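Local coordinates for protein (R)-specific secondary-alkylsulfatase (Pseudomonas sp., PDB 4AXH) that hydrolyses (R)-secondary-alkyl sulfates with strict inversion of configuration, giving (S)-alcohols and sulfate, as a zinc-dependent homodimer of the metallo-beta-lactamase superfamily, at residues A[136-148]-A[160-172]. Numbering follows the deposited sequence. Where two conformers were deposited one is given.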
loop_
_atom_site.group_PDB
_atom_site.type_symbol
_atom_site.label_atom_id
_atom_site.label_comp_id
_atom_site.label_asym_id
_atom_site.label_seq_id
_atom_site.Cartn_x
_atom_site.Cartn_y
_atom_site.Cartn_z
ATOM N N THR A 136 25.590 11.623 15.739
ATOM C CA THR A 136 26.863 11.980 15.117
ATOM C C THR A 136 27.265 13.381 15.643
ATOM O O THR A 136 26.466 14.320 15.563
ATOM C CB THR A 136 26.724 11.968 13.605
ATOM O OG1 THR A 136 26.235 10.683 13.173
ATOM C CG2 THR A 136 28.021 12.358 12.906
ATOM N N ILE A 137 28.468 13.498 16.221
ATOM C CA ILE A 137 28.968 14.769 16.737
ATOM C C ILE A 137 30.131 15.285 15.903
ATOM O O ILE A 137 31.217 14.724 15.970
ATOM C CB ILE A 137 29.311 14.747 18.247
ATOM C CG1 ILE A 137 28.128 14.260 19.076
ATOM C CG2 ILE A 137 29.752 16.148 18.688
ATOM C CD1 ILE A 137 28.491 13.481 20.296
ATOM N N ILE A 138 29.898 16.349 15.132
ATOM C CA ILE A 138 30.914 17.015 14.307
ATOM C C ILE A 138 31.422 18.193 15.128
ATOM O O ILE A 138 30.623 18.995 15.625
ATOM C CB ILE A 138 30.379 17.509 12.928
ATOM C CG1 ILE A 138 29.443 16.511 12.250
ATOM C CG2 ILE A 138 31.504 17.912 11.999
ATOM C CD1 ILE A 138 28.468 17.176 11.220
ATOM N N GLU A 139 32.748 18.311 15.265
ATOM C CA GLU A 139 33.347 19.426 15.999
ATOM C C GLU A 139 33.141 20.814 15.367
ATOM O O GLU A 139 32.073 21.410 15.570
ATOM C CB GLU A 139 34.740 19.110 16.525
ATOM C CG GLU A 139 34.572 18.306 17.807
ATOM C CD GLU A 139 35.715 17.522 18.400
ATOM O OE1 GLU A 139 36.882 17.722 17.993
ATOM O OE2 GLU A 139 35.444 16.778 19.366
ATOM N N GLY A 140 34.068 21.296 14.567
ATOM C CA GLY A 140 33.848 22.608 13.967
ATOM C C GLY A 140 34.454 23.751 14.753
ATOM O O GLY A 140 34.892 23.566 15.901
ATOM N N ASP A 141 34.469 24.944 14.119
ATOM C CA ASP A 141 35.075 26.193 14.606
ATOM C C ASP A 141 34.854 26.568 16.072
ATOM O O ASP A 141 35.808 26.492 16.856
ATOM C CB ASP A 141 34.841 27.368 13.629
ATOM C CG ASP A 141 35.521 27.216 12.267
ATOM O OD1 ASP A 141 36.474 26.393 12.153
ATOM O OD2 ASP A 141 35.147 27.953 11.333
ATOM N N SER A 142 33.609 26.941 16.449
ATOM C CA SER A 142 33.270 27.373 17.810
ATOM C C SER A 142 32.546 26.330 18.678
ATOM O O SER A 142 32.986 26.064 19.798
ATOM C CB SER A 142 32.500 28.692 17.785
ATOM O OG SER A 142 31.308 28.626 17.019
ATOM N N GLY A 143 31.447 25.774 18.164
ATOM C CA GLY A 143 30.636 24.812 18.896
ATOM C C GLY A 143 30.608 23.440 18.277
ATOM O O GLY A 143 31.642 22.952 17.820
ATOM N N LEU A 144 29.414 22.812 18.285
ATOM C CA LEU A 144 29.171 21.457 17.785
ATOM C C LEU A 144 28.040 21.398 16.793
ATOM O O LEU A 144 27.006 22.056 16.961
ATOM C CB LEU A 144 28.835 20.477 18.933
ATOM C CG LEU A 144 29.815 20.318 20.103
ATOM C CD1 LEU A 144 29.225 19.428 21.147
ATOM C CD2 LEU A 144 31.138 19.734 19.674
ATOM N N VAL A 145 28.220 20.570 15.763
ATOM C CA VAL A 145 27.171 20.301 14.786
ATOM C C VAL A 145 26.783 18.866 14.942
ATOM O O VAL A 145 27.629 17.972 14.929
ATOM C CB VAL A 145 27.369 20.820 13.342
ATOM C CG1 VAL A 145 28.799 20.654 12.885
ATOM C CG2 VAL A 145 26.380 20.200 12.356
ATOM N N LEU A 146 25.513 18.673 15.263
ATOM C CA LEU A 146 24.949 17.378 15.567
ATOM C C LEU A 146 24.067 16.866 14.456
ATOM O O LEU A 146 23.282 17.607 13.862
ATOM C CB LEU A 146 24.123 17.520 16.838
ATOM C CG LEU A 146 24.694 17.063 18.134
ATOM C CD1 LEU A 146 25.998 17.730 18.451
ATOM C CD2 LEU A 146 23.706 17.319 19.231
ATOM N N ILE A 147 24.188 15.586 14.174
ATOM C CA ILE A 147 23.268 14.936 13.247
ATOM C C ILE A 147 22.512 13.933 14.080
ATOM O O ILE A 147 23.112 13.021 14.642
ATOM C CB ILE A 147 23.727 14.525 11.798
ATOM C CG1 ILE A 147 23.126 13.204 11.339
ATOM C CG2 ILE A 147 25.239 14.629 11.509
ATOM C CD1 ILE A 147 21.779 13.352 10.797
ATOM N N ASP A 148 21.229 14.268 14.318
ATOM C CA ASP A 148 20.220 13.608 15.129
ATOM C C ASP A 148 20.350 13.831 16.624
ATOM O O ASP A 148 21.422 14.211 17.131
ATOM C CB ASP A 148 19.932 12.163 14.699
ATOM C CG ASP A 148 19.362 12.096 13.304
ATOM O OD1 ASP A 148 18.870 13.131 12.817
ATOM O OD2 ASP A 148 19.439 11.020 12.683
ATOM N N LEU A 160 25.459 13.106 25.048
ATOM C CA LEU A 160 26.182 14.366 25.150
ATOM C C LEU A 160 27.047 14.431 26.438
ATOM O O LEU A 160 28.142 14.990 26.400
ATOM C CB LEU A 160 25.153 15.482 25.124
ATOM C CG LEU A 160 25.483 16.693 24.300
ATOM C CD1 LEU A 160 25.237 16.455 22.840
ATOM C CD2 LEU A 160 24.650 17.874 24.766
ATOM N N ASP A 161 26.588 13.824 27.550
ATOM C CA ASP A 161 27.338 13.784 28.811
ATOM C C ASP A 161 28.631 12.976 28.662
ATOM O O ASP A 161 29.704 13.431 29.122
ATOM C CB ASP A 161 26.484 13.208 29.968
ATOM C CG ASP A 161 25.567 14.194 30.689
ATOM O OD1 ASP A 161 25.771 15.426 30.532
ATOM O OD2 ASP A 161 24.703 13.736 31.485
ATOM N N LEU A 162 28.513 11.769 28.024
ATOM C CA LEU A 162 29.585 10.817 27.745
ATOM C C LEU A 162 30.587 11.451 26.804
ATOM O O LEU A 162 31.782 11.297 27.028
ATOM C CB LEU A 162 29.012 9.512 27.171
ATOM C CG LEU A 162 29.982 8.421 26.684
ATOM C CD1 LEU A 162 30.841 7.890 27.806
ATOM C CD2 LEU A 162 29.207 7.288 26.022
ATOM N N TYR A 163 30.111 12.216 25.814
ATOM C CA TYR A 163 30.962 12.948 24.883
ATOM C C TYR A 163 31.765 14.028 25.606
ATOM O O TYR A 163 32.976 14.165 25.360
ATOM C CB TYR A 163 30.133 13.591 23.763
ATOM C CG TYR A 163 30.929 14.514 22.868
ATOM C CD1 TYR A 163 31.680 14.016 21.801
ATOM C CD2 TYR A 163 30.921 15.894 23.072
ATOM C CE1 TYR A 163 32.410 14.868 20.965
ATOM C CE2 TYR A 163 31.660 16.756 22.252
ATOM C CZ TYR A 163 32.402 16.237 21.199
ATOM O OH TYR A 163 33.127 17.071 20.386
ATOM N N PHE A 164 31.103 14.823 26.467
ATOM C CA PHE A 164 31.803 15.897 27.181
ATOM C C PHE A 164 32.812 15.383 28.201
ATOM O O PHE A 164 33.783 16.077 28.489
ATOM C CB PHE A 164 30.826 16.940 27.758
ATOM C CG PHE A 164 30.119 17.754 26.699
ATOM C CD1 PHE A 164 30.827 18.280 25.612
ATOM C CD2 PHE A 164 28.759 18.039 26.810
ATOM C CE1 PHE A 164 30.180 19.039 24.642
ATOM C CE2 PHE A 164 28.103 18.780 25.825
ATOM C CZ PHE A 164 28.818 19.278 24.746
ATOM N N GLN A 165 32.628 14.137 28.692
ATOM C CA GLN A 165 33.562 13.515 29.630
ATOM C C GLN A 165 34.934 13.192 28.983
ATOM O O GLN A 165 35.894 12.919 29.719
ATOM C CB GLN A 165 32.951 12.261 30.239
ATOM C CG GLN A 165 32.223 12.530 31.538
ATOM C CD GLN A 165 31.144 11.517 31.818
ATOM O OE1 GLN A 165 29.973 11.867 31.991
ATOM N NE2 GLN A 165 31.513 10.239 31.883
ATOM N N HIS A 166 35.030 13.247 27.624
ATOM C CA HIS A 166 36.234 12.898 26.870
ATOM C C HIS A 166 36.635 13.930 25.864
ATOM O O HIS A 166 37.759 13.895 25.354
ATOM C CB HIS A 166 36.063 11.537 26.185
ATOM C CG HIS A 166 35.826 10.432 27.163
ATOM N ND1 HIS A 166 34.546 10.136 27.620
ATOM C CD2 HIS A 166 36.720 9.660 27.826
ATOM C CE1 HIS A 166 34.699 9.187 28.532
ATOM N NE2 HIS A 166 35.986 8.858 28.686
ATOM N N ARG A 167 35.726 14.860 25.564
ATOM C CA ARG A 167 35.990 15.920 24.596
ATOM C C ARG A 167 35.740 17.321 25.182
ATOM O O ARG A 167 35.134 17.424 26.259
ATOM C CB ARG A 167 35.218 15.668 23.290
ATOM C CG ARG A 167 35.712 14.433 22.518
ATOM C CD ARG A 167 37.164 14.508 22.079
ATOM N NE ARG A 167 37.332 15.495 21.014
ATOM C CZ ARG A 167 38.439 16.201 20.826
ATOM N NH1 ARG A 167 39.483 16.031 21.622
ATOM N NH2 ARG A 167 38.505 17.089 19.842
ATOM N N PRO A 168 36.259 18.412 24.562
ATOM C CA PRO A 168 36.064 19.735 25.172
ATOM C C PRO A 168 34.619 20.211 25.113
ATOM O O PRO A 168 33.938 20.045 24.100
ATOM C CB PRO A 168 37.001 20.649 24.368
ATOM C CG PRO A 168 37.108 19.993 23.035
ATOM C CD PRO A 168 37.060 18.509 23.320
ATOM N N LYS A 169 34.202 20.811 26.224
ATOM C CA LYS A 169 32.893 21.396 26.446
ATOM C C LYS A 169 32.665 22.636 25.594
ATOM O O LYS A 169 33.376 23.612 25.763
ATOM C CB LYS A 169 32.736 21.719 27.929
ATOM C CG LYS A 169 31.328 22.050 28.295
ATOM C CD LYS A 169 30.292 21.183 27.575
ATOM C CE LYS A 169 29.422 21.997 26.670
ATOM N NZ LYS A 169 28.017 21.911 27.040
ATOM N N LYS A 170 31.716 22.578 24.664
ATOM C CA LYS A 170 31.411 23.616 23.665
ATOM C C LYS A 170 29.893 23.714 23.495
ATOM O O LYS A 170 29.209 22.725 23.767
ATOM C CB LYS A 170 32.001 23.216 22.271
ATOM C CG LYS A 170 33.501 22.884 22.203
ATOM C CD LYS A 170 33.949 22.575 20.774
ATOM C CE LYS A 170 34.697 21.255 20.648
ATOM N NZ LYS A 170 35.990 21.409 19.911
ATOM N N PRO A 171 29.303 24.833 22.989
ATOM C CA PRO A 171 27.844 24.814 22.791
ATOM C C PRO A 171 27.473 23.965 21.590
ATOM O O PRO A 171 28.349 23.379 20.983
ATOM C CB PRO A 171 27.510 26.299 22.539
ATOM C CG PRO A 171 28.745 26.869 21.941
ATOM C CD PRO A 171 29.878 26.154 22.592
ATOM N N ILE A 172 26.192 23.981 21.209
ATOM C CA ILE A 172 25.616 23.339 20.036
ATOM C C ILE A 172 25.189 24.473 19.137
ATOM O O ILE A 172 24.304 25.254 19.499
ATOM C CB ILE A 172 24.457 22.385 20.426
ATOM C CG1 ILE A 172 25.015 21.189 21.243
ATOM C CG2 ILE A 172 23.681 21.928 19.190
ATOM C CD1 ILE A 172 24.003 20.359 22.033
#
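L144 and I172 come alongside with their CA atoms 4.6 Å apart, where the loop after helix 153-164 brings the chain back beside strand 144-147; the axes of strand 144-147 and helix 160-164 stay 13.2 Å apart at 140°, and side chains fill the interval. The polar end of the contact is E139, an extended side chain reaching from the end of strand 136-138. R167, bent at chi2 and chi3, grips its carboxylate side-on in a salt bridge: NH2 donates to OE1 of E139, while NE of R167 lies 2.8 Å from E139 OE2, on that oxygen's syn lone pair. The two flat groups are nearly coplanar, 28° apart. OE2 also accepts from the hydroxyl of Y163, which arrives on the anti side; three bonds from two residues thus hold the carboxylate, two of them on OE2. With its CG anti to the backbone N (chi1 172°), the Y163 ring lies between I137 and R167: I137 CG2 makes a CH-pi contact over one face, 3.9 Å from the ring centroid, and R167 CB covers the opposite face toward the rim. L144 CD1 touches two aromatic rings obliquely, 3.6 Å from F164 CZ and 3.8 Å from Y163 CE2. Farther along strand 144-147, L146 CD2 meets CD1 of L160 and CD1 of I172; its side chain is about 11 Å from that of the zinc ligand H184. The contact closes a beta-alpha-beta crossover of the metallo-beta-lactamase fold, in which helix 153-164 links the adjacent parallel strands 144-147 and 172-176. Strand 136-138 pairs antiparallel with 144-147 and with 124-128, whose Y125 touches E139 and R167, while A69 of strand 67-70 packs on L162 and H166.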